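Local coordinates for 190aa long hypothetical protein (Pyrococcus horikoshii, PDB 2DDZ) that is of unknown function but belongs to a clan of class II tRNA-synthetase-like folds, assembles as a hexamer and binds guanidine in the crystal, at residues S3-I8 against F30-D35; R22-Y27 against E74-P79; G42-K47 against K61-D66; K89-R94 against V173-K178; G137-T142 against V149-L154. All coordinates share one frame; numbering follows the deposited sequence.

Contact 1: residues S3-I8 against F30-D35; sequences SMELLI and FGILGD
L7 meets I32 and F30 because its CG stands anti to the backbone N (chi1 175°) and CD2 then runs on toward both. The same position for CG2 of I32 sets that methyl beside E5, while CG1, anti to the carbonyl carbon, carries CD1 the other way, to L7. I32 thus reaches two strand residues with its two branches. CD1 of I32 packs tightly on CD2 of L7 (3.4 Å), and CG2 of I32 lies 3.4 Å from CB of E5, whose chain bends at chi2 and folds back over the methyl. L7 CD2 also makes an off-centre CH-pi contact, 4.1 Å from the centroid of the F30 ring. An alanine at I32 would remove both branches and would probably open a gap between loop and strand, leaving L7 CD2 and the E5 side chain without the methyls they pack on. One polar bond joins the backbones, E5 N to D35 O at 3.2 Å, with the donor tilted from the carbonyl plane; the D35 carboxylate is taken up by F76 N and W77 NE1. F30, part of the guanidine pocket, stacks edge-to-face with W25. The contact is mainly apolar, made near the surface by L7, I32, F30 and the aliphatic part of E5, and tied at one end by a single backbone bond.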
# COMPACT_ATOMS: atom_id res chain seq x y z
N SER E 3 -7.40 18.55 -11.76
CA SER E 3 -7.93 17.89 -12.96
C SER E 3 -7.55 16.47 -13.50
O SER E 3 -6.91 15.66 -12.81
CB SER E 3 -7.84 18.89 -14.12
OG SER E 3 -8.60 20.06 -13.85
N MET E 4 -7.96 16.21 -14.75
CA MET E 4 -7.75 14.93 -15.51
C MET E 4 -7.75 15.20 -17.03
O MET E 4 -8.28 16.22 -17.47
CB MET E 4 -8.88 13.96 -15.17
CG MET E 4 -8.83 12.63 -15.89
SD MET E 4 -10.17 11.53 -15.42
CE MET E 4 -9.88 10.32 -16.58
N GLU E 5 -7.19 14.27 -17.81
CA GLU E 5 -7.09 14.40 -19.29
C GLU E 5 -8.14 13.62 -20.09
O GLU E 5 -8.47 12.49 -19.75
CB GLU E 5 -5.72 13.91 -19.77
CG GLU E 5 -4.56 14.86 -19.56
CD GLU E 5 -4.48 15.94 -20.61
OE1 GLU E 5 -4.56 15.63 -21.82
OE2 GLU E 5 -4.33 17.12 -20.23
N LEU E 6 -8.63 14.24 -21.16
CA LEU E 6 -9.64 13.63 -22.02
C LEU E 6 -9.31 13.79 -23.50
O LEU E 6 -8.88 14.85 -23.94
CB LEU E 6 -11.02 14.24 -21.75
CG LEU E 6 -12.13 13.82 -22.73
CD1 LEU E 6 -12.37 12.32 -22.67
CD2 LEU E 6 -13.40 14.56 -22.37
N LEU E 7 -9.51 12.71 -24.26
CA LEU E 7 -9.25 12.72 -25.69
C LEU E 7 -10.29 11.89 -26.44
O LEU E 7 -10.37 10.68 -26.24
CB LEU E 7 -7.86 12.17 -26.01
CG LEU E 7 -7.55 12.03 -27.51
CD1 LEU E 7 -7.56 13.42 -28.16
CD2 LEU E 7 -6.19 11.35 -27.72
N ILE E 8 -11.07 12.56 -27.28
CA ILE E 8 -12.07 11.87 -28.09
C ILE E 8 -11.53 11.87 -29.52
O ILE E 8 -11.34 12.94 -30.09
CB ILE E 8 -13.42 12.62 -28.11
CG1 ILE E 8 -13.89 12.97 -26.70
CG2 ILE E 8 -14.48 11.75 -28.77
CD1 ILE E 8 -14.14 11.76 -25.83
N PHE E 30 -0.74 8.72 -27.73
CA PHE E 30 -1.23 10.08 -27.89
C PHE E 30 -0.47 11.14 -27.08
O PHE E 30 -0.79 12.32 -27.15
CB PHE E 30 -2.71 10.09 -27.54
CG PHE E 30 -3.49 8.97 -28.20
CD1 PHE E 30 -3.68 8.96 -29.58
CD2 PHE E 30 -4.01 7.92 -27.43
CE1 PHE E 30 -4.38 7.92 -30.20
CE2 PHE E 30 -4.72 6.88 -28.04
CZ PHE E 30 -4.90 6.88 -29.43
N GLY E 31 0.54 10.72 -26.33
CA GLY E 31 1.32 11.68 -25.57
C GLY E 31 0.61 12.32 -24.39
O GLY E 31 1.06 13.33 -23.85
N ILE E 32 -0.51 11.73 -23.99
CA ILE E 32 -1.28 12.24 -22.86
C ILE E 32 -0.70 11.67 -21.58
O ILE E 32 -0.77 10.46 -21.34
CB ILE E 32 -2.75 11.83 -22.99
CG1 ILE E 32 -3.33 12.39 -24.29
CG2 ILE E 32 -3.55 12.35 -21.81
CD1 ILE E 32 -4.66 11.77 -24.69
N LEU E 33 -0.13 12.53 -20.76
CA LEU E 33 0.49 12.12 -19.50
C LEU E 33 -0.48 12.07 -18.32
O LEU E 33 -1.38 12.90 -18.21
CB LEU E 33 1.63 13.08 -19.18
CG LEU E 33 2.55 12.76 -18.00
CD1 LEU E 33 3.45 11.60 -18.34
CD2 LEU E 33 3.38 14.00 -17.68
N GLY E 34 -0.30 11.09 -17.44
CA GLY E 34 -1.14 10.98 -16.25
C GLY E 34 -2.54 10.40 -16.42
O GLY E 34 -2.84 9.74 -17.41
N ASP E 35 -3.39 10.64 -15.43
CA ASP E 35 -4.75 10.13 -15.48
C ASP E 35 -5.42 10.54 -16.78
O ASP E 35 -5.36 11.72 -17.16
CB ASP E 35 -5.55 10.65 -14.28
CG ASP E 35 -5.06 10.06 -12.96
OD1 ASP E 35 -4.14 9.21 -13.01
OD2 ASP E 35 -5.59 10.44 -11.89

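Contact 2: residues R22-Y27 against E74-P79; sequences RSHWAY and ELFWHP
The carboxylate of E74 reaches over to the turn R22-W25 and takes the backbone N-H of H24, the residue at the N-cap position of helix 25-30. The strong bond runs from H24 N to E74 OE2 at 2.8 Å, nearly straight (165°) and on the syn lone pair; the second, to OE1, is weak. OE2 has another partner in the hydroxyl of S131. OE1 also accepts from two waters, each 2.6 Å away: one accepts in turn from A26 N and the other from Y27 N, at 2.8 and 3.0 Å. The amides of A26 and Y27, in the first turn of the helix, are thereby satisfied through water, and the buried negative charge would probably be steadied by the helix N-terminus. A leucine in place of E74 would probably leave H24 N without its acceptor and both waters without the oxygen they donate to. Beyond this network, CE1 of H24 lies 3.7 Å from CE2 of F76, the rings oblique to each other with planes 49° apart. The hydroxyl of S23 goes to the C-terminal T190 of the third subunit. The arrangement is that of a strand-borne carboxylate sealing a helix N-terminus, entered here through a type II beta turn.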
# COMPACT_ATOMS: atom_id res chain seq x y z
N ARG E 22 -3.34 -2.18 -21.92
CA ARG E 22 -1.99 -2.08 -21.33
C ARG E 22 -1.66 -0.72 -20.73
O ARG E 22 -2.18 0.32 -21.14
CB ARG E 22 -0.88 -2.44 -22.35
CG ARG E 22 -1.02 -3.87 -22.90
CD ARG E 22 0.27 -4.38 -23.40
NE ARG E 22 0.23 -5.56 -24.19
CZ ARG E 22 1.36 -6.18 -24.54
NH1 ARG E 22 1.28 -7.30 -25.23
NH2 ARG E 22 2.55 -5.68 -24.20
N SER E 23 -0.71 -0.73 -19.80
CA SER E 23 -0.30 0.49 -19.13
C SER E 23 0.43 1.45 -20.05
O SER E 23 1.18 1.03 -20.94
CB SER E 23 0.58 0.19 -17.90
OG SER E 23 1.82 -0.42 -18.26
N HIS E 24 0.20 2.73 -19.81
CA HIS E 24 0.80 3.82 -20.57
C HIS E 24 0.36 3.84 -22.03
O HIS E 24 0.99 4.49 -22.86
CB HIS E 24 2.33 3.74 -20.48
CG HIS E 24 2.88 4.09 -19.13
ND1 HIS E 24 2.96 5.39 -18.68
CD2 HIS E 24 3.41 3.32 -18.15
CE1 HIS E 24 3.53 5.40 -17.48
NE2 HIS E 24 3.81 4.16 -17.14
N TRP E 25 -0.74 3.16 -22.34
CA TRP E 25 -1.24 3.13 -23.71
C TRP E 25 -1.49 4.54 -24.27
O TRP E 25 -0.96 4.91 -25.32
CB TRP E 25 -2.53 2.32 -23.79
CG TRP E 25 -3.08 2.23 -25.17
CD1 TRP E 25 -2.56 1.53 -26.21
CD2 TRP E 25 -4.24 2.90 -25.67
NE1 TRP E 25 -3.32 1.72 -27.34
CE2 TRP E 25 -4.36 2.56 -27.04
CE3 TRP E 25 -5.19 3.76 -25.11
CZ2 TRP E 25 -5.40 3.04 -27.85
CZ3 TRP E 25 -6.23 4.24 -25.92
CH2 TRP E 25 -6.32 3.88 -27.27
N ALA E 26 -2.29 5.32 -23.54
CA ALA E 26 -2.61 6.69 -23.93
C ALA E 26 -1.36 7.55 -24.08
O ALA E 26 -1.27 8.34 -25.02
CB ALA E 26 -3.57 7.32 -22.90
N TYR E 27 -0.41 7.41 -23.17
CA TYR E 27 0.79 8.21 -23.23
C TYR E 27 1.72 7.78 -24.35
O TYR E 27 2.35 8.61 -25.02
CB TYR E 27 1.52 8.18 -21.88
CG TYR E 27 2.77 9.03 -21.84
CD1 TYR E 27 2.71 10.40 -22.09
CD2 TYR E 27 4.02 8.45 -21.61
CE1 TYR E 27 3.87 11.18 -22.12
CE2 TYR E 27 5.18 9.21 -21.63
CZ TYR E 27 5.11 10.58 -21.89
OH TYR E 27 6.26 11.31 -21.95
N GLU E 74 -7.19 5.14 -17.69
CA GLU E 74 -5.98 4.82 -16.94
C GLU E 74 -5.82 5.80 -15.79
O GLU E 74 -5.85 7.01 -15.98
CB GLU E 74 -4.73 4.83 -17.83
CG GLU E 74 -3.49 4.29 -17.09
CD GLU E 74 -2.38 3.82 -18.04
OE1 GLU E 74 -2.28 4.37 -19.15
OE2 GLU E 74 -1.60 2.92 -17.66
N LEU E 75 -5.67 5.25 -14.60
CA LEU E 75 -5.52 6.05 -13.40
C LEU E 75 -4.29 5.61 -12.62
O LEU E 75 -4.17 4.44 -12.21
CB LEU E 75 -6.77 5.93 -12.52
CG LEU E 75 -8.08 6.41 -13.15
CD1 LEU E 75 -9.21 6.27 -12.17
CD2 LEU E 75 -7.93 7.87 -13.58
N PHE E 76 -3.39 6.54 -12.40
CA PHE E 76 -2.19 6.26 -11.67
C PHE E 76 -2.42 6.44 -10.18
O PHE E 76 -1.93 7.37 -9.54
CB PHE E 76 -1.06 7.15 -12.19
CG PHE E 76 -0.72 6.88 -13.63
CD1 PHE E 76 -1.46 7.46 -14.66
CD2 PHE E 76 0.32 6.00 -13.95
CE1 PHE E 76 -1.18 7.16 -16.00
CE2 PHE E 76 0.61 5.69 -15.29
CZ PHE E 76 -0.13 6.27 -16.31
N TRP E 77 -3.22 5.53 -9.65
CA TRP E 77 -3.57 5.51 -8.24
C TRP E 77 -2.95 4.23 -7.74
O TRP E 77 -2.20 3.60 -8.46
CB TRP E 77 -5.09 5.46 -8.09
CG TRP E 77 -5.79 6.64 -8.71
CD1 TRP E 77 -5.20 7.72 -9.31
CD2 TRP E 77 -7.20 6.88 -8.75
NE1 TRP E 77 -6.15 8.63 -9.70
CE2 TRP E 77 -7.39 8.14 -9.37
CE3 TRP E 77 -8.32 6.17 -8.31
CZ2 TRP E 77 -8.66 8.69 -9.56
CZ3 TRP E 77 -9.58 6.72 -8.50
CH2 TRP E 77 -9.74 7.97 -9.12
N HIS E 78 -3.26 3.85 -6.50
CA HIS E 78 -2.72 2.61 -5.98
C HIS E 78 -3.30 1.50 -6.86
O HIS E 78 -4.51 1.40 -7.01
CB HIS E 78 -3.15 2.38 -4.53
CG HIS E 78 -2.45 1.23 -3.88
ND1 HIS E 78 -2.98 0.54 -2.81
CD2 HIS E 78 -1.25 0.65 -4.14
CE1 HIS E 78 -2.14 -0.41 -2.44
NE2 HIS E 78 -1.09 -0.36 -3.23
N PRO E 79 -2.44 0.67 -7.48
CA PRO E 79 -2.95 -0.41 -8.34
C PRO E 79 -3.66 -1.51 -7.55
O PRO E 79 -3.20 -2.64 -7.48
CB PRO E 79 -1.68 -0.93 -9.03
CG PRO E 79 -0.78 0.29 -9.04
CD PRO E 79 -0.98 0.80 -7.63
O HOH W 1 -3.76 4.33 -21.31
O HOH W 2 -1.13 6.29 -20.50

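Contact 3: residues G42-K47 against K61-D66; sequences GKCNVK and KEIKGD
C44 and G65 face each other as an antiparallel hydrogen-bonded pair. C44 N donates to G65 O at 2.9 Å, almost straight (171°) though the donor stands above the carbonyl plane. Further along, V46 N bonds to I63 O at 3.1 Å, nearly along the C=O axis, and a water links V46 O to I63 N just beyond. Among apolar contacts, V46 and I63 lie side by side and point the same way: CG2 of V46 is 3.5 Å from CB of I63, and CG2 of I63 also approaches SG of C44 at 4.1 Å. Polar side chains occupy the face that carries N45 and K64, a non-hydrogen-bonded pair. There the extended K64 chain passes alongside the N45 amide, its CE 3.0 Å from OD1 of N45 and its CG close to the same oxygen, before NZ ends in a weak salt bridge to E62. C44 and I63 rest on I122 of strand 118-128, and I63 also touches D56 of helix 54-59. The short strand 64-65 pairs with the later part of strand 36-45, whose G42 bonds to M68 at the start of strand 68-75.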
# COMPACT_ATOMS: atom_id res chain seq x y z
N GLY E 42 -14.64 2.04 -33.40
CA GLY E 42 -14.02 1.10 -34.31
C GLY E 42 -14.49 -0.31 -34.07
O GLY E 42 -15.48 -0.53 -33.36
N LYS E 43 -13.78 -1.27 -34.66
CA LYS E 43 -14.11 -2.68 -34.52
C LYS E 43 -13.60 -3.23 -33.20
O LYS E 43 -12.71 -2.65 -32.56
CB LYS E 43 -13.47 -3.49 -35.65
CG LYS E 43 -13.91 -3.10 -37.04
CD LYS E 43 -13.16 -3.90 -38.10
CE LYS E 43 -13.55 -3.46 -39.49
NZ LYS E 43 -13.27 -2.00 -39.70
N CYS E 44 -14.16 -4.36 -32.80
CA CYS E 44 -13.76 -5.02 -31.57
C CYS E 44 -13.48 -6.49 -31.84
O CYS E 44 -14.39 -7.26 -32.11
CB CYS E 44 -14.87 -4.90 -30.52
SG CYS E 44 -14.49 -5.77 -28.97
N ASN E 45 -12.20 -6.86 -31.80
CA ASN E 45 -11.82 -8.24 -32.00
C ASN E 45 -10.64 -8.50 -31.07
O ASN E 45 -9.47 -8.29 -31.43
CB ASN E 45 -11.44 -8.49 -33.46
CG ASN E 45 -11.14 -9.95 -33.74
OD1 ASN E 45 -11.66 -10.84 -33.06
ND2 ASN E 45 -10.31 -10.20 -34.74
N VAL E 46 -10.97 -8.94 -29.86
CA VAL E 46 -9.97 -9.17 -28.83
C VAL E 46 -9.14 -10.41 -29.00
O VAL E 46 -9.66 -11.52 -29.02
CB VAL E 46 -10.61 -9.23 -27.41
CG1 VAL E 46 -9.51 -9.33 -26.35
CG2 VAL E 46 -11.47 -8.01 -27.17
N LYS E 47 -7.83 -10.22 -29.11
CA LYS E 47 -6.90 -11.33 -29.24
C LYS E 47 -6.85 -12.09 -27.91
O LYS E 47 -6.80 -11.48 -26.83
CB LYS E 47 -5.50 -10.82 -29.57
CG LYS E 47 -5.37 -10.18 -30.95
CD LYS E 47 -3.94 -9.72 -31.18
CE LYS E 47 -3.73 -9.18 -32.59
NZ LYS E 47 -4.62 -8.03 -32.91
N LYS E 61 -14.69 -17.57 -24.92
CA LYS E 61 -15.61 -16.63 -25.57
C LYS E 61 -14.93 -15.80 -26.65
O LYS E 61 -13.72 -15.58 -26.61
CB LYS E 61 -16.21 -15.67 -24.54
CG LYS E 61 -17.29 -16.27 -23.66
CD LYS E 61 -18.04 -15.18 -22.90
CE LYS E 61 -19.17 -15.77 -22.07
NZ LYS E 61 -19.95 -14.73 -21.34
N GLU E 62 -15.71 -15.36 -27.63
CA GLU E 62 -15.19 -14.51 -28.68
C GLU E 62 -15.66 -13.14 -28.27
O GLU E 62 -16.83 -12.97 -27.93
CB GLU E 62 -15.82 -14.80 -30.05
CG GLU E 62 -15.57 -16.16 -30.64
CD GLU E 62 -16.17 -16.28 -32.02
OE1 GLU E 62 -15.64 -15.65 -32.97
OE2 GLU E 62 -17.19 -16.99 -32.16
N ILE E 63 -14.77 -12.16 -28.29
CA ILE E 63 -15.18 -10.80 -27.96
C ILE E 63 -15.06 -10.05 -29.28
O ILE E 63 -14.00 -9.54 -29.63
CB ILE E 63 -14.25 -10.17 -26.90
CG1 ILE E 63 -14.09 -11.11 -25.70
CG2 ILE E 63 -14.87 -8.88 -26.38
CD1 ILE E 63 -15.39 -11.40 -24.98
N LYS E 64 -16.16 -10.00 -30.03
CA LYS E 64 -16.18 -9.34 -31.33
C LYS E 64 -17.37 -8.41 -31.60
O LYS E 64 -18.44 -8.53 -30.99
CB LYS E 64 -16.13 -10.37 -32.46
CG LYS E 64 -14.83 -11.13 -32.59
CD LYS E 64 -14.92 -12.11 -33.76
CE LYS E 64 -13.64 -12.90 -33.94
NZ LYS E 64 -13.73 -13.83 -35.10
N GLY E 65 -17.16 -7.51 -32.55
CA GLY E 65 -18.17 -6.56 -32.96
C GLY E 65 -17.55 -5.81 -34.11
O GLY E 65 -16.32 -5.73 -34.19
N ASP E 66 -18.36 -5.28 -35.02
CA ASP E 66 -17.79 -4.54 -36.15
C ASP E 66 -17.79 -3.04 -35.90
O ASP E 66 -17.02 -2.31 -36.52
CB ASP E 66 -18.55 -4.85 -37.44
CG ASP E 66 -18.33 -6.28 -37.94
OD1 ASP E 66 -17.16 -6.72 -38.02
OD2 ASP E 66 -19.33 -6.95 -38.25
O HOH W 3 -12.15 -12.86 -29.64

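Contact 4: residues K89-R94 against V173-K178; sequences KLLIAR and VEEIEK
E175 lies between L90, L91 and R94, and its side chain carries most of the contact. OE1 touches CD of R94 at 3.4 Å, near the plane of the guanidinium at its edge, while the guanidinium and carboxylate planes stand 85° apart. The charges do not pair directly, since R94 NE and E175 OE1 are 4.1 Å apart; a water in the guanidinium plane accepts from NE at 2.7 Å and donates to OE1 at 2.9 Å. On the other side OE2 meets the methyls of L90, CD2 at 3.7 Å. L91 and E175 run antiparallel alongside each other, CD2 of L91 lying near CB and CG of E175 and also reaching CG1 of I176 at 4.2 Å. E175 takes this place because its chain bends at chi2 (60°). Its OE2 forms a salt bridge with R108 of the third subunit, which gives the buried carboxylate a charged partner and ties this pair of helices to the hexamer. The axes of the two segments cross at 136° with a closest approach of 10.3 Å, and L91 and I176 both lie on L73 of strand 68-75, so helices 81-100 and 161-184 pack together against the sheet.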
# COMPACT_ATOMS: atom_id res chain seq x y z
N LYS E 89 -17.54 -0.22 -11.97
CA LYS E 89 -18.98 -0.34 -11.89
C LYS E 89 -19.66 0.99 -11.60
O LYS E 89 -20.84 1.18 -11.91
CB LYS E 89 -19.34 -1.46 -10.89
CG LYS E 89 -19.19 -2.85 -11.55
CD LYS E 89 -19.30 -4.05 -10.61
CE LYS E 89 -17.93 -4.52 -10.10
NZ LYS E 89 -17.00 -4.98 -11.18
N LEU E 90 -18.92 1.95 -11.03
CA LEU E 90 -19.49 3.26 -10.78
C LEU E 90 -19.68 3.95 -12.12
O LEU E 90 -20.68 4.62 -12.35
CB LEU E 90 -18.54 4.10 -9.92
CG LEU E 90 -18.99 5.55 -9.69
CD1 LEU E 90 -20.40 5.60 -9.07
CD2 LEU E 90 -17.99 6.23 -8.80
N LEU E 91 -18.71 3.78 -13.01
CA LEU E 91 -18.77 4.40 -14.33
C LEU E 91 -19.87 3.78 -15.20
O LEU E 91 -20.57 4.50 -15.91
CB LEU E 91 -17.41 4.28 -15.03
CG LEU E 91 -16.20 4.92 -14.35
CD1 LEU E 91 -14.96 4.70 -15.22
CD2 LEU E 91 -16.43 6.41 -14.15
N ILE E 92 -20.02 2.46 -15.15
CA ILE E 92 -21.07 1.79 -15.94
C ILE E 92 -22.41 2.27 -15.39
O ILE E 92 -23.36 2.49 -16.15
CB ILE E 92 -20.98 0.23 -15.84
CG1 ILE E 92 -19.91 -0.29 -16.81
CG2 ILE E 92 -22.29 -0.42 -16.25
CD1 ILE E 92 -18.68 0.51 -16.76
N ALA E 93 -22.48 2.46 -14.08
CA ALA E 93 -23.71 2.94 -13.47
C ALA E 93 -24.01 4.35 -13.98
O ALA E 93 -25.16 4.66 -14.28
CB ALA E 93 -23.59 2.95 -11.95
N ARG E 94 -22.99 5.20 -14.09
CA ARG E 94 -23.22 6.55 -14.59
C ARG E 94 -23.71 6.52 -16.04
O ARG E 94 -24.59 7.29 -16.41
CB ARG E 94 -21.96 7.40 -14.50
CG ARG E 94 -22.12 8.80 -15.12
CD ARG E 94 -22.95 9.75 -14.23
NE ARG E 94 -23.15 11.06 -14.86
CZ ARG E 94 -24.12 11.34 -15.73
NH1 ARG E 94 -25.00 10.40 -16.08
NH2 ARG E 94 -24.23 12.55 -16.25
N VAL E 173 -15.71 11.84 -16.92
CA VAL E 173 -14.64 12.66 -16.36
C VAL E 173 -15.16 13.32 -15.08
O VAL E 173 -14.48 13.32 -14.06
CB VAL E 173 -14.17 13.74 -17.35
CG1 VAL E 173 -13.25 14.73 -16.65
CG2 VAL E 173 -13.44 13.09 -18.51
N GLU E 174 -16.37 13.86 -15.13
CA GLU E 174 -16.95 14.51 -13.95
C GLU E 174 -17.11 13.51 -12.81
O GLU E 174 -16.94 13.86 -11.65
CB GLU E 174 -18.31 15.12 -14.28
CG GLU E 174 -18.26 16.23 -15.29
CD GLU E 174 -19.60 16.92 -15.46
OE1 GLU E 174 -20.63 16.33 -15.07
OE2 GLU E 174 -19.61 18.06 -15.99
N GLU E 175 -17.45 12.27 -13.16
CA GLU E 175 -17.64 11.24 -12.15
C GLU E 175 -16.33 11.01 -11.41
O GLU E 175 -16.28 11.00 -10.18
CB GLU E 175 -18.08 9.93 -12.81
CG GLU E 175 -18.63 8.90 -11.83
CD GLU E 175 -19.85 9.41 -11.07
OE1 GLU E 175 -20.72 10.04 -11.71
OE2 GLU E 175 -19.93 9.18 -9.85
N ILE E 176 -15.26 10.83 -12.18
CA ILE E 176 -13.95 10.59 -11.61
C ILE E 176 -13.47 11.76 -10.75
O ILE E 176 -12.96 11.55 -9.65
CB ILE E 176 -12.93 10.30 -12.73
CG1 ILE E 176 -13.22 8.93 -13.33
CG2 ILE E 176 -11.51 10.38 -12.19
CD1 ILE E 176 -12.48 8.63 -14.60
N GLU E 177 -13.66 12.98 -11.24
CA GLU E 177 -13.24 14.17 -10.50
C GLU E 177 -14.01 14.38 -9.20
O GLU E 177 -13.47 14.95 -8.26
CB GLU E 177 -13.32 15.41 -11.39
CG GLU E 177 -12.33 15.34 -12.55
CD GLU E 177 -12.28 16.61 -13.39
OE1 GLU E 177 -13.36 17.08 -13.82
OE2 GLU E 177 -11.17 17.11 -13.64
N LYS E 178 -15.26 13.92 -9.14
CA LYS E 178 -16.02 14.04 -7.91
C LYS E 178 -15.52 12.94 -6.96
O LYS E 178 -15.49 13.13 -5.75
CB LYS E 178 -17.53 13.89 -8.14
CG LYS E 178 -18.35 13.96 -6.83
CD LYS E 178 -18.57 15.39 -6.31
CE LYS E 178 -19.31 15.41 -4.96
NZ LYS E 178 -20.31 14.31 -4.78
O HOH W 4 -21.27 12.35 -13.41

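Contact 5: residues G137-T142 against V149-L154; sequences GLNVKT and VDAIGL
A151 opens the contact on the loop side: its CB sits 4.0 Å from ND2 of N139, and its carbonyl O receives the methyl CG2 of T142 at 3.4 Å. That methyl lies anti to the carbonyl carbon of T142 and beside the backbone N, from where it rests on the loop backbone as far as G153 N. The O of A151 also takes a hydrogen bond from R118. At I152 the carbonyl O accepts a weak bond from ND2 of N139 (3.5 Å), while its side chain turns to L120 and R118 of strand 118-128. G153 brings its CA to 3.3 Å from N139 O in a CA-H...O contact. With the backbone as it stands, a CB at G153 would clash with V140 O, consistent with a glycine here. L154 closes the set: its N donates to N139 O at 2.9 Å, bent to 141°, and its CG lies 3.5 Å from the same oxygen, with the side chain also touching V69. N139 thus holds the loop by its backbone carbonyl and, more weakly, by its side-chain amide (ND2). The pattern is one of a connecting loop folding back on the end of the strand it left, strand 131-139, on its way to helix 161-184.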
# COMPACT_ATOMS: atom_id res chain seq x y z
N GLY E 137 -17.02 -0.83 -23.55
CA GLY E 137 -17.35 -0.87 -24.95
C GLY E 137 -18.85 -0.90 -25.11
O GLY E 137 -19.54 -1.63 -24.41
N LEU E 138 -19.38 -0.07 -26.01
CA LEU E 138 -20.82 -0.04 -26.25
C LEU E 138 -21.05 -0.34 -27.72
O LEU E 138 -20.47 0.33 -28.59
CB LEU E 138 -21.40 1.34 -25.91
CG LEU E 138 -21.20 1.89 -24.49
CD1 LEU E 138 -21.93 3.22 -24.39
CD2 LEU E 138 -21.73 0.90 -23.44
N ASN E 139 -21.87 -1.34 -28.00
CA ASN E 139 -22.19 -1.70 -29.39
C ASN E 139 -22.86 -0.52 -30.08
O ASN E 139 -23.77 0.10 -29.52
CB ASN E 139 -23.17 -2.88 -29.45
CG ASN E 139 -22.62 -4.17 -28.86
OD1 ASN E 139 -21.57 -4.66 -29.27
ND2 ASN E 139 -23.35 -4.74 -27.91
N VAL E 140 -22.39 -0.19 -31.29
CA VAL E 140 -23.02 0.86 -32.08
C VAL E 140 -24.10 0.08 -32.86
O VAL E 140 -25.27 0.45 -32.89
CB VAL E 140 -22.03 1.51 -33.06
CG1 VAL E 140 -22.77 2.48 -33.98
CG2 VAL E 140 -20.95 2.26 -32.28
N LYS E 141 -23.65 -1.03 -33.47
CA LYS E 141 -24.48 -1.95 -34.22
C LYS E 141 -24.29 -3.33 -33.54
O LYS E 141 -23.38 -3.50 -32.71
CB LYS E 141 -24.02 -2.08 -35.68
CG LYS E 141 -23.77 -0.78 -36.44
CD LYS E 141 -23.12 -1.05 -37.81
CE LYS E 141 -22.57 0.23 -38.46
NZ LYS E 141 -23.61 1.30 -38.55
N THR E 142 -25.12 -4.30 -33.89
CA THR E 142 -24.97 -5.64 -33.32
C THR E 142 -24.45 -6.56 -34.41
O THR E 142 -24.55 -7.78 -34.31
CB THR E 142 -26.30 -6.17 -32.78
OG1 THR E 142 -27.22 -6.36 -33.87
CG2 THR E 142 -26.90 -5.21 -31.75
N VAL E 149 -25.83 -14.58 -26.89
CA VAL E 149 -26.46 -13.58 -26.03
C VAL E 149 -27.11 -12.51 -26.92
O VAL E 149 -26.53 -12.08 -27.93
CB VAL E 149 -25.40 -12.92 -25.07
CG1 VAL E 149 -24.46 -11.99 -25.85
CG2 VAL E 149 -26.07 -12.17 -23.91
N ASP E 150 -28.33 -12.11 -26.58
CA ASP E 150 -29.05 -11.08 -27.36
C ASP E 150 -28.43 -9.71 -27.13
O ASP E 150 -28.51 -9.16 -26.03
CB ASP E 150 -30.52 -11.03 -26.93
CG ASP E 150 -31.30 -12.25 -27.36
OD1 ASP E 150 -31.34 -12.53 -28.58
OD2 ASP E 150 -31.88 -12.93 -26.48
N ALA E 151 -27.82 -9.15 -28.17
CA ALA E 151 -27.19 -7.84 -28.06
C ALA E 151 -28.00 -6.72 -28.69
O ALA E 151 -28.80 -6.94 -29.60
CB ALA E 151 -25.79 -7.87 -28.68
N ILE E 152 -27.77 -5.50 -28.20
CA ILE E 152 -28.47 -4.33 -28.70
C ILE E 152 -27.42 -3.24 -28.90
O ILE E 152 -26.45 -3.16 -28.14
CB ILE E 152 -29.59 -3.92 -27.68
CG1 ILE E 152 -30.55 -2.91 -28.30
CG2 ILE E 152 -28.97 -3.34 -26.42
CD1 ILE E 152 -29.95 -1.55 -28.44
N GLY E 153 -27.60 -2.42 -29.94
CA GLY E 153 -26.65 -1.35 -30.23
C GLY E 153 -27.23 0.05 -30.03
O GLY E 153 -28.43 0.20 -29.80
N LEU E 154 -26.39 1.08 -30.13
CA LEU E 154 -26.84 2.45 -29.94
C LEU E 154 -27.78 2.90 -31.06
O LEU E 154 -28.73 3.64 -30.81
CB LEU E 154 -25.64 3.40 -29.85
CG LEU E 154 -24.75 3.30 -28.60
CD1 LEU E 154 -23.54 4.20 -28.79
CD2 LEU E 154 -25.53 3.72 -27.36

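In the fold
Contacts 1, 2, 3 and 5 all reach the one mixed sheet, while contact 4 joins two helices. Contacts 1 and 2 alternate along the chain, lie about 10 Å apart between centres and touch through D35 with F76 and W77. Contact 3 is nested inside the loop closed by contact 2, and contact 5 inside that closed by contact 4. Contacts 3 and 5, about 12 Å apart between centres, lie on the same side of the chain's centre, whereas contacts 1 and 5 are about 27 Å apart on opposite sides of it. Contact 4 meets contact 1 through M4 and I176. Contacts 2 and 4 also touch the third subunit, so the end of strand 68-75 with its following loop, and the helix pair, both lie at subunit interfaces of the hexamer.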